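Local atomic coordinates of leukotriene A-4 hydrolase (Saccharomyces cerevisiae, PDB entry 2XQ0), a protein that preferentially cleaves di- and tripeptides as a zinc aminopeptidase of the M1 family and shows low epoxide hydrolase activity in vitro. Residues L69-L74 with F88-R93; S99-N104 with L114-R119; Q373-N376 with D380-D383. One frame throughout, in Å; residues are numbered along the deposited sequence.

Interaction 1 (L69-L74 with F88-R93); sequences LDTSYL and FQIEQR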
ATOM      1  N   LEU A  69       4.573 -24.919   9.733  1.00 21.36           N
ATOM      2  CA  LEU A  69       4.287 -23.892   8.722  1.00 22.12           C
ATOM      3  C   LEU A  69       2.968 -23.174   9.017  1.00 23.12           C
ATOM      4  O   LEU A  69       2.109 -23.686   9.755  1.00 20.42           O
ATOM      5  CB  LEU A  69       4.280 -24.479   7.300  1.00 24.34           C
ATOM      6  CG  LEU A  69       5.531 -25.151   6.698  1.00 31.88           C
ATOM      7  CD1 LEU A  69       5.349 -25.457   5.214  1.00 29.65           C
ATOM      8  CD2 LEU A  69       6.755 -24.316   6.856  1.00 35.54           C
ATOM      9  N   ASP A  70       2.828 -21.980   8.439  1.00 23.57           N
ATOM     10  CA  ASP A  70       1.638 -21.151   8.570  1.00 23.36           C
ATOM     11  C   ASP A  70       0.647 -21.627   7.520  1.00 24.38           C
ATOM     12  O   ASP A  70       1.045 -21.930   6.412  1.00 23.18           O
ATOM     13  CB  ASP A  70       1.989 -19.692   8.218  1.00 17.75           C
ATOM     14  CG  ASP A  70       2.775 -18.976   9.307  1.00 25.67           C
ATOM     15  OD1 ASP A  70       2.238 -18.846  10.425  1.00 23.72           O
ATOM     16  OD2 ASP A  70       3.901 -18.482   9.025  1.00 22.43           O
ATOM     17  N   THR A  71      -0.632 -21.690   7.867  1.00 17.59           N
ATOM     18  CA  THR A  71      -1.697 -21.845   6.882  1.00 20.68           C
ATOM     19  C   THR A  71      -2.883 -21.106   7.437  1.00 24.49           C
ATOM     20  O   THR A  71      -2.947 -20.870   8.646  1.00 22.27           O
ATOM     21  CB  THR A  71      -2.127 -23.328   6.638  1.00 27.38           C
ATOM     22  OG1 THR A  71      -2.932 -23.798   7.727  1.00 32.78           O
ATOM     23  CG2 THR A  71      -0.931 -24.228   6.457  1.00 24.11           C
ATOM     24  N   SER A  72      -3.806 -20.734   6.554  1.00 20.10           N
ATOM     25  CA  SER A  72      -5.085 -20.161   6.946  1.00 23.78           C
ATOM     26  C   SER A  72      -6.160 -20.567   5.938  1.00 26.85           C
ATOM     27  O   SER A  72      -6.119 -20.171   4.768  1.00 20.53           O
ATOM     28  CB  SER A  72      -5.008 -18.639   7.013  1.00 24.25           C
ATOM     29  OG  SER A  72      -6.300 -18.130   7.300  1.00 23.41           O
ATOM     30  N   TYR A  73      -7.115 -21.363   6.399  1.00 22.54           N
ATOM     31  CA  TYR A  73      -8.182 -21.871   5.549  1.00 18.26           C
ATOM     32  C   TYR A  73      -7.659 -22.555   4.293  1.00 22.87           C
ATOM     33  O   TYR A  73      -8.224 -22.389   3.208  1.00 26.75           O
ATOM     34  CB  TYR A  73      -9.118 -20.738   5.140  1.00 22.56           C
ATOM     35  CG  TYR A  73      -9.675 -19.918   6.279  1.00 25.99           C
ATOM     36  CD1 TYR A  73     -10.484 -20.490   7.253  1.00 30.66           C
ATOM     37  CD2 TYR A  73      -9.412 -18.558   6.361  1.00 37.66           C
ATOM     38  CE1 TYR A  73     -11.004 -19.726   8.282  1.00 35.28           C
ATOM     39  CE2 TYR A  73      -9.918 -17.791   7.379  1.00 36.40           C
ATOM     40  CZ  TYR A  73     -10.714 -18.375   8.336  1.00 38.33           C
ATOM     41  OH  TYR A  73     -11.217 -17.589   9.340  1.00 38.40           O
ATOM     42  N   LEU A  74      -6.579 -23.309   4.419  1.00 24.94           N
ATOM     43  CA  LEU A  74      -6.153 -24.164   3.309  1.00 28.44           C
ATOM     44  C   LEU A  74      -6.635 -25.591   3.526  1.00 30.66           C
ATOM     45  O   LEU A  74      -6.844 -26.028   4.660  1.00 36.28           O
ATOM     46  CB  LEU A  74      -4.636 -24.171   3.138  1.00 28.93           C
ATOM     47  CG  LEU A  74      -3.934 -22.897   2.701  1.00 31.29           C
ATOM     48  CD1 LEU A  74      -2.415 -23.084   2.743  1.00 31.58           C
ATOM     49  CD2 LEU A  74      -4.393 -22.504   1.317  1.00 27.88           C
ATOM     50  N   PHE A  88       1.815 -35.637   9.038  1.00 29.05           N
ATOM     51  CA  PHE A  88       1.523 -34.231   9.281  1.00 31.41           C
ATOM     52  C   PHE A  88       0.169 -34.084   9.952  1.00 32.05           C
ATOM     53  O   PHE A  88      -0.682 -34.966   9.843  1.00 30.58           O
ATOM     54  CB  PHE A  88       1.577 -33.417   7.969  1.00 26.91           C
ATOM     55  CG  PHE A  88       0.435 -33.685   7.025  1.00 29.51           C
ATOM     56  CD1 PHE A  88      -0.703 -32.879   7.038  1.00 33.22           C
ATOM     57  CD2 PHE A  88       0.495 -34.735   6.120  1.00 32.40           C
ATOM     58  CE1 PHE A  88      -1.765 -33.127   6.164  1.00 29.81           C
ATOM     59  CE2 PHE A  88      -0.560 -34.988   5.250  1.00 31.70           C
ATOM     60  CZ  PHE A  88      -1.691 -34.184   5.278  1.00 34.64           C
ATOM     61  N   GLN A  89      -0.021 -32.961  10.634  1.00 25.11           N
ATOM     62  CA  GLN A  89      -1.276 -32.657  11.317  1.00 31.35           C
ATOM     63  C   GLN A  89      -1.491 -31.147  11.318  1.00 34.68           C
ATOM     64  O   GLN A  89      -0.575 -30.377  11.594  1.00 35.08           O
ATOM     65  CB  GLN A  89      -1.259 -33.191  12.753  1.00 30.58           C
ATOM     66  CG  GLN A  89      -2.468 -32.781  13.624  1.00 38.71           C
ATOM     67  CD  GLN A  89      -3.730 -33.579  13.329  1.00 39.42           C
ATOM     68  OE1 GLN A  89      -4.814 -33.016  13.138  1.00 39.95           O
ATOM     69  NE2 GLN A  89      -3.597 -34.895  13.290  1.00 37.40           N
ATOM     70  N   ILE A  90      -2.704 -30.732  10.985  1.00 30.13           N
ATOM     71  CA  ILE A  90      -3.101 -29.340  11.077  1.00 27.47           C
ATOM     72  C   ILE A  90      -3.633 -29.101  12.484  1.00 31.23           C
ATOM     73  O   ILE A  90      -4.357 -29.936  13.033  1.00 25.26           O
ATOM     74  CB  ILE A  90      -4.193 -29.010  10.021  1.00 32.66           C
ATOM     75  CG1 ILE A  90      -4.317 -27.513   9.808  1.00 28.38           C
ATOM     76  CG2 ILE A  90      -5.545 -29.623  10.401  1.00 41.78           C
ATOM     77  CD1 ILE A  90      -3.192 -26.947   8.973  1.00 40.92           C
ATOM     78  N   GLU A  91      -3.233 -27.990  13.092  1.00 27.40           N
ATOM     79  CA  GLU A  91      -3.742 -27.643  14.406  1.00 26.54           C
ATOM     80  C   GLU A  91      -4.996 -26.811  14.227  1.00 20.63           C
ATOM     81  O   GLU A  91      -5.195 -26.211  13.172  1.00 25.29           O
ATOM     82  CB  GLU A  91      -2.676 -26.867  15.194  1.00 28.50           C
ATOM     83  CG  GLU A  91      -1.453 -27.715  15.550  1.00 32.71           C
ATOM     84  CD  GLU A  91      -0.509 -27.018  16.514  1.00 42.93           C
ATOM     85  OE1 GLU A  91      -0.605 -25.783  16.649  1.00 43.07           O
ATOM     86  OE2 GLU A  91       0.335 -27.705  17.138  1.00 39.33           O
ATOM     87  N   GLN A  92      -5.843 -26.753  15.251  1.00 24.14           N
ATOM     88  CA  GLN A  92      -7.037 -25.931  15.141  1.00 21.37           C
ATOM     89  C   GLN A  92      -6.654 -24.465  15.005  1.00 23.58           C
ATOM     90  O   GLN A  92      -5.633 -24.016  15.518  1.00 27.54           O
ATOM     91  CB  GLN A  92      -7.994 -26.142  16.319  1.00 26.43           C
ATOM     92  CG  GLN A  92      -8.980 -27.293  16.068  1.00 33.90           C
ATOM     93  CD  GLN A  92      -9.715 -27.732  17.305  1.00 39.80           C
ATOM     94  OE1 GLN A  92     -10.208 -28.863  17.380  1.00 42.00           O
ATOM     95  NE2 GLN A  92      -9.793 -26.848  18.293  1.00 41.54           N
ATOM     96  N   ARG A  93      -7.489 -23.730  14.296  1.00 20.73           N
ATOM     97  CA  ARG A  93      -7.238 -22.338  14.027  1.00 26.75           C
ATOM     98  C   ARG A  93      -7.102 -21.551  15.332  1.00 36.71           C
ATOM     99  O   ARG A  93      -7.841 -21.778  16.280  1.00 38.14           O
ATOM    100  CB  ARG A  93      -8.396 -21.815  13.196  1.00 32.33           C
ATOM    101  CG  ARG A  93      -8.139 -20.515  12.583  1.00 30.10           C
ATOM    102  CD  ARG A  93      -9.278 -20.092  11.684  1.00 23.77           C
ATOM    103  NE  ARG A  93      -9.060 -18.685  11.399  1.00 26.67           N
ATOM    104  CZ  ARG A  93      -8.157 -18.251  10.533  1.00 32.08           C
ATOM    105  NH1 ARG A  93      -7.441 -19.124   9.830  1.00 31.45           N
ATOM    106  NH2 ARG A  93      -7.994 -16.952  10.348  1.00 37.69           N
TER
HETATM  107  O   HOH W   1      -7.631 -21.962   9.186  1.00 24.49           O

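Interaction 2 (S99-N104 with L114-R119); sequences SRLVIN and LNIQFR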
ATOM      1  N   SER A  99      -3.917 -21.503  11.230  1.00 22.77           N
ATOM      2  CA  SER A  99      -3.816 -22.910  11.605  1.00 24.52           C
ATOM      3  C   SER A  99      -2.406 -23.409  11.352  1.00 26.90           C
ATOM      4  O   SER A  99      -1.968 -23.495  10.217  1.00 30.03           O
ATOM      5  CB  SER A  99      -4.811 -23.760  10.795  1.00 23.36           C
ATOM      6  OG  SER A  99      -6.150 -23.346  11.024  1.00 25.82           O
ATOM      7  N   ARG A 100      -1.687 -23.754  12.407  1.00 27.84           N
ATOM      8  CA  ARG A 100      -0.328 -24.237  12.229  1.00 20.43           C
ATOM      9  C   ARG A 100      -0.345 -25.617  11.576  1.00 22.90           C
ATOM     10  O   ARG A 100      -1.108 -26.487  11.977  1.00 23.84           O
ATOM     11  CB  ARG A 100       0.399 -24.298  13.576  1.00 21.74           C
ATOM     12  CG  ARG A 100       1.826 -24.828  13.482  1.00 23.81           C
ATOM     13  CD  ARG A 100       2.452 -24.991  14.885  1.00 23.37           C
ATOM     14  NE  ARG A 100       2.881 -23.719  15.461  1.00 26.01           N
ATOM     15  CZ  ARG A 100       2.417 -23.214  16.600  1.00 30.31           C
ATOM     16  NH1 ARG A 100       1.505 -23.872  17.292  1.00 29.91           N
ATOM     17  NH2 ARG A 100       2.868 -22.049  17.051  1.00 32.04           N
ATOM     18  N   LEU A 101       0.511 -25.817  10.577  1.00 23.37           N
ATOM     19  CA  LEU A 101       0.660 -27.118   9.946  1.00 24.40           C
ATOM     20  C   LEU A 101       1.917 -27.745  10.508  1.00 28.27           C
ATOM     21  O   LEU A 101       2.987 -27.153  10.446  1.00 26.54           O
ATOM     22  CB  LEU A 101       0.801 -26.970   8.429  1.00 22.13           C
ATOM     23  CG  LEU A 101       1.352 -28.176   7.660  1.00 25.99           C
ATOM     24  CD1 LEU A 101       0.399 -29.395   7.757  1.00 25.72           C
ATOM     25  CD2 LEU A 101       1.604 -27.797   6.190  1.00 25.03           C
ATOM     26  N   VAL A 102       1.793 -28.949  11.048  1.00 24.39           N
ATOM     27  CA  VAL A 102       2.899 -29.575  11.761  1.00 24.72           C
ATOM     28  C   VAL A 102       3.341 -30.811  10.994  1.00 33.16           C
ATOM     29  O   VAL A 102       2.532 -31.696  10.709  1.00 31.87           O
ATOM     30  CB  VAL A 102       2.471 -29.979  13.165  1.00 30.21           C
ATOM     31  CG1 VAL A 102       3.578 -30.788  13.851  1.00 33.58           C
ATOM     32  CG2 VAL A 102       2.092 -28.720  13.973  1.00 22.42           C
ATOM     33  N   ILE A 103       4.619 -30.863  10.649  1.00 29.46           N
ATOM     34  CA  ILE A 103       5.126 -31.928   9.800  1.00 32.72           C
ATOM     35  C   ILE A 103       6.286 -32.620  10.493  1.00 27.87           C
ATOM     36  O   ILE A 103       7.182 -31.965  11.009  1.00 29.79           O
ATOM     37  CB  ILE A 103       5.610 -31.383   8.432  1.00 29.03           C
ATOM     38  CG1 ILE A 103       4.474 -30.664   7.704  1.00 24.10           C
ATOM     39  CG2 ILE A 103       6.156 -32.523   7.570  1.00 30.54           C
ATOM     40  CD1 ILE A 103       4.938 -29.774   6.523  1.00 27.71           C
ATOM     41  N   ASN A 104       6.260 -33.945  10.515  1.00 28.78           N
ATOM     42  CA  ASN A 104       7.347 -34.714  11.087  1.00 34.65           C
ATOM     43  C   ASN A 104       8.411 -34.913  10.036  1.00 39.74           C
ATOM     44  O   ASN A 104       8.149 -35.542   9.017  1.00 42.90           O
ATOM     45  CB  ASN A 104       6.830 -36.080  11.550  1.00 43.23           C
ATOM     46  CG  ASN A 104       7.950 -37.066  11.824  1.00 57.23           C
ATOM     47  OD1 ASN A 104       8.942 -36.736  12.474  1.00 63.22           O
ATOM     48  ND2 ASN A 104       7.792 -38.287  11.330  1.00 65.08           N
ATOM     49  N   LEU A 114      10.849 -30.503   0.537  1.00 31.35           N
ATOM     50  CA  LEU A 114       9.520 -30.606   1.140  1.00 26.29           C
ATOM     51  C   LEU A 114       8.438 -30.261   0.122  1.00 35.53           C
ATOM     52  O   LEU A 114       8.418 -29.150  -0.413  1.00 34.31           O
ATOM     53  CB  LEU A 114       9.419 -29.667   2.336  1.00 28.39           C
ATOM     54  CG  LEU A 114       8.005 -29.450   2.872  1.00 29.63           C
ATOM     55  CD1 LEU A 114       7.410 -30.760   3.355  1.00 32.70           C
ATOM     56  CD2 LEU A 114       8.004 -28.417   3.976  1.00 30.25           C
ATOM     57  N   ASN A 115       7.552 -31.215  -0.160  1.00 34.89           N
ATOM     58  CA  ASN A 115       6.444 -30.973  -1.075  1.00 30.76           C
ATOM     59  C   ASN A 115       5.098 -31.093  -0.363  1.00 33.77           C
ATOM     60  O   ASN A 115       4.825 -32.076   0.329  1.00 30.16           O
ATOM     61  CB  ASN A 115       6.495 -31.928  -2.272  1.00 38.11           C
ATOM     62  CG  ASN A 115       5.385 -31.662  -3.285  1.00 35.75           C
ATOM     63  OD1 ASN A 115       4.315 -32.267  -3.228  1.00 47.79           O
ATOM     64  ND2 ASN A 115       5.637 -30.759  -4.212  1.00 32.33           N
ATOM     65  N   ILE A 116       4.256 -30.084  -0.529  1.00 27.74           N
ATOM     66  CA  ILE A 116       2.920 -30.106   0.056  1.00 25.59           C
ATOM     67  C   ILE A 116       1.872 -29.860  -1.020  1.00 23.84           C
ATOM     68  O   ILE A 116       1.888 -28.819  -1.684  1.00 21.74           O
ATOM     69  CB  ILE A 116       2.769 -29.005   1.102  1.00 26.98           C
ATOM     70  CG1 ILE A 116       3.916 -29.071   2.122  1.00 32.60           C
ATOM     71  CG2 ILE A 116       1.394 -29.080   1.763  1.00 23.76           C
ATOM     72  CD1 ILE A 116       4.110 -27.792   2.889  1.00 27.08           C
ATOM     73  N   GLN A 117       0.953 -30.801  -1.178  1.00 25.12           N
ATOM     74  CA  GLN A 117      -0.172 -30.618  -2.081  1.00 30.38           C
ATOM     75  C   GLN A 117      -1.317 -30.013  -1.313  1.00 31.72           C
ATOM     76  O   GLN A 117      -1.616 -30.427  -0.196  1.00 29.65           O
ATOM     77  CB  GLN A 117      -0.630 -31.947  -2.676  1.00 32.61           C
ATOM     78  CG  GLN A 117       0.355 -32.579  -3.622  1.00 45.13           C
ATOM     79  CD  GLN A 117      -0.053 -33.981  -3.990  1.00 52.52           C
ATOM     80  OE1 GLN A 117      -1.180 -34.213  -4.433  1.00 56.04           O
ATOM     81  NE2 GLN A 117       0.850 -34.933  -3.790  1.00 51.43           N
ATOM     82  N   PHE A 118      -1.978 -29.043  -1.923  1.00 25.49           N
ATOM     83  CA  PHE A 118      -3.028 -28.335  -1.226  1.00 20.75           C
ATOM     84  C   PHE A 118      -3.967 -27.708  -2.236  1.00 24.41           C
ATOM     85  O   PHE A 118      -3.667 -27.670  -3.436  1.00 26.58           O
ATOM     86  CB  PHE A 118      -2.404 -27.230  -0.359  1.00 22.65           C
ATOM     87  CG  PHE A 118      -1.796 -26.123  -1.162  1.00 23.86           C
ATOM     88  CD1 PHE A 118      -0.518 -26.249  -1.688  1.00 19.83           C
ATOM     89  CD2 PHE A 118      -2.508 -24.970  -1.419  1.00 25.49           C
ATOM     90  CE1 PHE A 118       0.034 -25.234  -2.442  1.00 20.67           C
ATOM     91  CE2 PHE A 118      -1.967 -23.969  -2.171  1.00 25.16           C
ATOM     92  CZ  PHE A 118      -0.693 -24.101  -2.693  1.00 26.02           C
ATOM     93  N   ARG A 119      -5.091 -27.200  -1.738  1.00 26.08           N
ATOM     94  CA  ARG A 119      -5.934 -26.303  -2.510  1.00 31.31           C
ATOM     95  C   ARG A 119      -6.456 -25.177  -1.613  1.00 31.60           C
ATOM     96  O   ARG A 119      -6.586 -25.345  -0.397  1.00 28.26           O
ATOM     97  CB  ARG A 119      -7.097 -27.071  -3.149  1.00 27.01           C
ATOM     98  CG  ARG A 119      -7.993 -27.780  -2.148  1.00 28.63           C
ATOM     99  CD  ARG A 119      -9.039 -28.672  -2.843  1.00 35.58           C
ATOM    100  NE  ARG A 119      -9.929 -27.864  -3.670  1.00 39.37           N
ATOM    101  CZ  ARG A 119      -9.902 -27.831  -4.999  1.00 46.71           C
ATOM    102  NH1 ARG A 119      -9.041 -28.587  -5.672  1.00 53.15           N
ATOM    103  NH2 ARG A 119     -10.757 -27.053  -5.656  1.00 38.61           N
TER

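Interaction 3 (Q373-N376 with D380-D383); sequences QNLN and DPDD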
ATOM      1  N   GLN A 373       6.174  -0.740  16.630  1.00 21.91           N
ATOM      2  CA  GLN A 373       4.994  -1.378  17.200  1.00 23.42           C
ATOM      3  C   GLN A 373       5.358  -2.591  18.049  1.00 27.29           C
ATOM      4  O   GLN A 373       6.491  -3.081  17.997  1.00 25.45           O
ATOM      5  CB  GLN A 373       4.024  -1.766  16.073  1.00 22.58           C
ATOM      6  CG  GLN A 373       3.292  -0.585  15.503  1.00 26.35           C
ATOM      7  CD  GLN A 373       2.325   0.018  16.501  1.00 29.85           C
ATOM      8  OE1 GLN A 373       2.472   1.167  16.936  1.00 35.65           O
ATOM      9  NE2 GLN A 373       1.333  -0.760  16.876  1.00 20.71           N
ATOM     10  N   ASN A 374       4.398  -3.067  18.832  1.00 25.35           N
ATOM     11  CA  ASN A 374       4.623  -4.184  19.749  1.00 18.98           C
ATOM     12  C   ASN A 374       3.453  -5.127  19.609  1.00 21.03           C
ATOM     13  O   ASN A 374       2.555  -5.146  20.442  1.00 25.84           O
ATOM     14  CB  ASN A 374       4.758  -3.678  21.197  1.00 23.20           C
ATOM     15  CG  ASN A 374       4.963  -4.810  22.223  1.00 35.43           C
ATOM     16  OD1 ASN A 374       5.353  -5.929  21.890  1.00 39.02           O
ATOM     17  ND2 ASN A 374       4.714  -4.495  23.489  1.00 38.96           N
ATOM     18  N   LEU A 375       3.449  -5.882  18.520  1.00 22.54           N
ATOM     19  CA  LEU A 375       2.370  -6.799  18.250  1.00 27.06           C
ATOM     20  C   LEU A 375       2.684  -8.052  19.049  1.00 30.98           C
ATOM     21  O   LEU A 375       3.841  -8.415  19.234  1.00 35.85           O
ATOM     22  CB  LEU A 375       2.309  -7.145  16.760  1.00 26.24           C
ATOM     23  CG  LEU A 375       2.056  -6.047  15.723  1.00 38.42           C
ATOM     24  CD1 LEU A 375       2.000  -6.652  14.332  1.00 35.43           C
ATOM     25  CD2 LEU A 375       0.769  -5.290  16.006  1.00 42.37           C
ATOM     26  N   ASN A 376       1.672  -8.719  19.546  1.00 28.38           N
ATOM     27  CA  ASN A 376       1.962  -9.987  20.190  1.00 33.48           C
ATOM     28  C   ASN A 376       1.584 -11.045  19.177  1.00 29.97           C
ATOM     29  O   ASN A 376       1.468 -10.740  17.995  1.00 45.53           O
ATOM     30  CB  ASN A 376       1.165 -10.131  21.479  1.00 35.68           C
ATOM     31  CG  ASN A 376       1.241  -8.892  22.360  1.00 61.76           C
ATOM     32  OD1 ASN A 376       0.217  -8.270  22.671  1.00 64.86           O
ATOM     33  ND2 ASN A 376       2.458  -8.522  22.764  1.00 66.33           N
ATOM     34  N   ASP A 380      -3.663  -8.722  15.392  1.00 37.72           N
ATOM     35  CA  ASP A 380      -3.722  -8.722  13.942  1.00 31.16           C
ATOM     36  C   ASP A 380      -2.806  -7.614  13.462  1.00 28.54           C
ATOM     37  O   ASP A 380      -2.974  -6.460  13.858  1.00 29.18           O
ATOM     38  CB  ASP A 380      -5.160  -8.464  13.486  1.00 34.17           C
ATOM     39  CG  ASP A 380      -5.336  -8.598  11.984  1.00 39.44           C
ATOM     40  OD1 ASP A 380      -4.334  -8.510  11.240  1.00 40.68           O
ATOM     41  OD2 ASP A 380      -6.491  -8.778  11.543  1.00 42.92           O
ATOM     42  N   PRO A 381      -1.814  -7.957  12.623  1.00 27.01           N
ATOM     43  CA  PRO A 381      -0.900  -6.958  12.065  1.00 25.00           C
ATOM     44  C   PRO A 381      -1.644  -5.816  11.381  1.00 26.18           C
ATOM     45  O   PRO A 381      -1.153  -4.681  11.395  1.00 28.15           O
ATOM     46  CB  PRO A 381      -0.102  -7.757  11.034  1.00 27.49           C
ATOM     47  CG  PRO A 381      -0.083  -9.134  11.576  1.00 25.07           C
ATOM     48  CD  PRO A 381      -1.406  -9.329  12.272  1.00 25.29           C
ATOM     49  N   ASP A 382      -2.800  -6.111  10.789  1.00 29.85           N
ATOM     50  CA  ASP A 382      -3.656  -5.085  10.196  1.00 39.39           C
ATOM     51  C   ASP A 382      -3.908  -3.964  11.193  1.00 47.88           C
ATOM     52  O   ASP A 382      -3.824  -2.787  10.854  1.00 51.42           O
ATOM     53  CB  ASP A 382      -5.011  -5.674   9.779  1.00 52.46           C
ATOM     54  CG  ASP A 382      -4.997  -6.291   8.388  1.00 62.98           C
ATOM     55  OD1 ASP A 382      -4.145  -5.900   7.560  1.00 65.00           O
ATOM     56  OD2 ASP A 382      -5.856  -7.162   8.116  1.00 68.51           O
ATOM     57  N   ASP A 383      -4.221  -4.340  12.427  1.00 47.06           N
ATOM     58  CA  ASP A 383      -4.623  -3.380  13.449  1.00 48.83           C
ATOM     59  C   ASP A 383      -3.577  -2.300  13.693  1.00 46.24           C
ATOM     60  O   ASP A 383      -3.861  -1.291  14.336  1.00 53.79           O
ATOM     61  CB  ASP A 383      -4.957  -4.090  14.769  1.00 52.88           C
ATOM     62  CG  ASP A 383      -6.270  -4.853  14.706  1.00 63.08           C
ATOM     63  OD1 ASP A 383      -6.897  -4.900  13.621  1.00 64.72           O
ATOM     64  OD2 ASP A 383      -6.676  -5.407  15.751  1.00 65.55           O
TER

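Interaction 1 (L69-L74 with F88-R93)
The guanidinium of R93 lies flat on the phenol ring of Y73, with the two planes only 16° apart and their centres separated by 3.9 Å. The overlap is off-centre: R93 CZ comes within 3.4 Å of Y73 CZ, so the cation covers the hydroxyl half of the ring. This is an offset, near-parallel cation-pi stack, in which the hydroxyl lies over the guanidinium face. CG of R93 stands anti to the backbone N (chi1 -166°), and the chain runs extended to NE, which carries the charge across to the 69-74 loop. There NH1 donates to S72 OG over 2.9 Å, tilted 20° out of the guanidinium plane. The contact thereby joins the loop between strands 66-69 and 74-81 to the chain just past strand 84-90, in the large mixed sheet of the N-terminal domain. NH1 also shares a water with the backbone N of Y73, while NE forms a salt bridge with E95, outside the two segments. The stack and these polar bonds together limit the rotation of the guanidinium. A leucine in its place would probably leave S72 OG and E95 without their cationic partner and the Y73 ring without its flat cover. Farther along, I90 CD1 touches T71 OG1 at 3.4 Å; that hydroxyl's hydrogen bond goes to the carbonyl O of S99.

Interaction 2 (S99-N104 with L114-R119)
I116 sets its CD1 methyl against two side chains of the 101-104 strand, meeting L101 CD2 at 4.1 Å and I103 CD1 at 4.2 Å. With L101 the approach is tip to tip, each side chain reaching out from its own backbone until the terminal methyls touch. I103 and L114 meet in the same manner, I103 CD1 lying 4.1 Å from L114 CD1. The I103 methyl is therefore shared, touching both L114 and I116. Its CG1 branch is anti to the carbonyl carbon (chi1 -58°), and a nearly extended chi2 carries CD1 outward to this meeting point. L101 and L114 have the same build, with CG anti to the backbone N in both, and each offers one methyl. All four residues are buried; only methyls meet, and no polar atom takes part across the two segments.

The strand axes stay 10.9 Å apart at their closest, too far for backbone pairing, and their directions differ by 134°. The gap is bridged by side chains alone. Other strands enclose the cluster: L114 and I116 also touch V79 and V76 of strand 74-81, while I103 and I116 reach L67 and L69 of strand 66-69. Strands 84-90 and 74-81 stand between 101-104 and 111-120 in the sheet order, yet the side chains of the outer two point at each other and touch, consistent with a sheet curled toward this face. These methyls form part of the aliphatic filling of the curved mixed sheet in the M1 N-terminal domain.

Interaction 3 (Q373-N376 with D380-D383)
L375 sends its side chain from CB toward the 380-383 segment, and the contact is made at the far end. CB and CG carry the chain across: CG is anti to the carbonyl carbon (chi1 -62°), which directs it at the neighbouring segment, and the methyls follow from there. CD1 makes the main contact, lying 3.7 Å from P381 CA and 4.1 Å from P381 CB. CD2 has a looser neighbour in the carbonyl O of D380, at 4.5 Å. The leucine side chain and the proline run across each other at about a right angle, and the methyl meets the CA-CB side of the pyrrolidine.

The surface receiving CD1 is held in shape by its own bonds. D380 OD1 accepts from the backbone N of D382 over 2.9 Å, reached from above the carboxylate plane, and D380 O accepts from the backbone N of D383. On the leucine side, the backbone N of L375 is tied to N318 OD1, and the L375 side chain also touches W317.

The side chain of P381 is about 8 Å from the bound bestatin and about 8 Å from the side chain of substrate-binding E147. The D380 side forms an Asx turn leading into a 3-10 segment, here beside the aminopeptidase substrate pocket.

Interactions 1 and 2 are parts of one structure in the N-terminal domain: their centres are about 7 Å apart, and strands 84-90 and 101-104 are neighbours in the same sheet. They touch directly, L69 O lying 2.8 Å from L101 N, a probable hydrogen bond, in addition to the T71 to S99 link. Interaction 3 belongs to the catalytic M1 peptidase region, its centre about 21 Å from that of interaction 1 and about 25 Å from that of interaction 2. Its P381 side chain is about 8 Å from the inhibitor. In interaction 1 the S72 side chain is about 10 Å from that of substrate-binding L146, whereas interaction 2 lies away from the annotated sites.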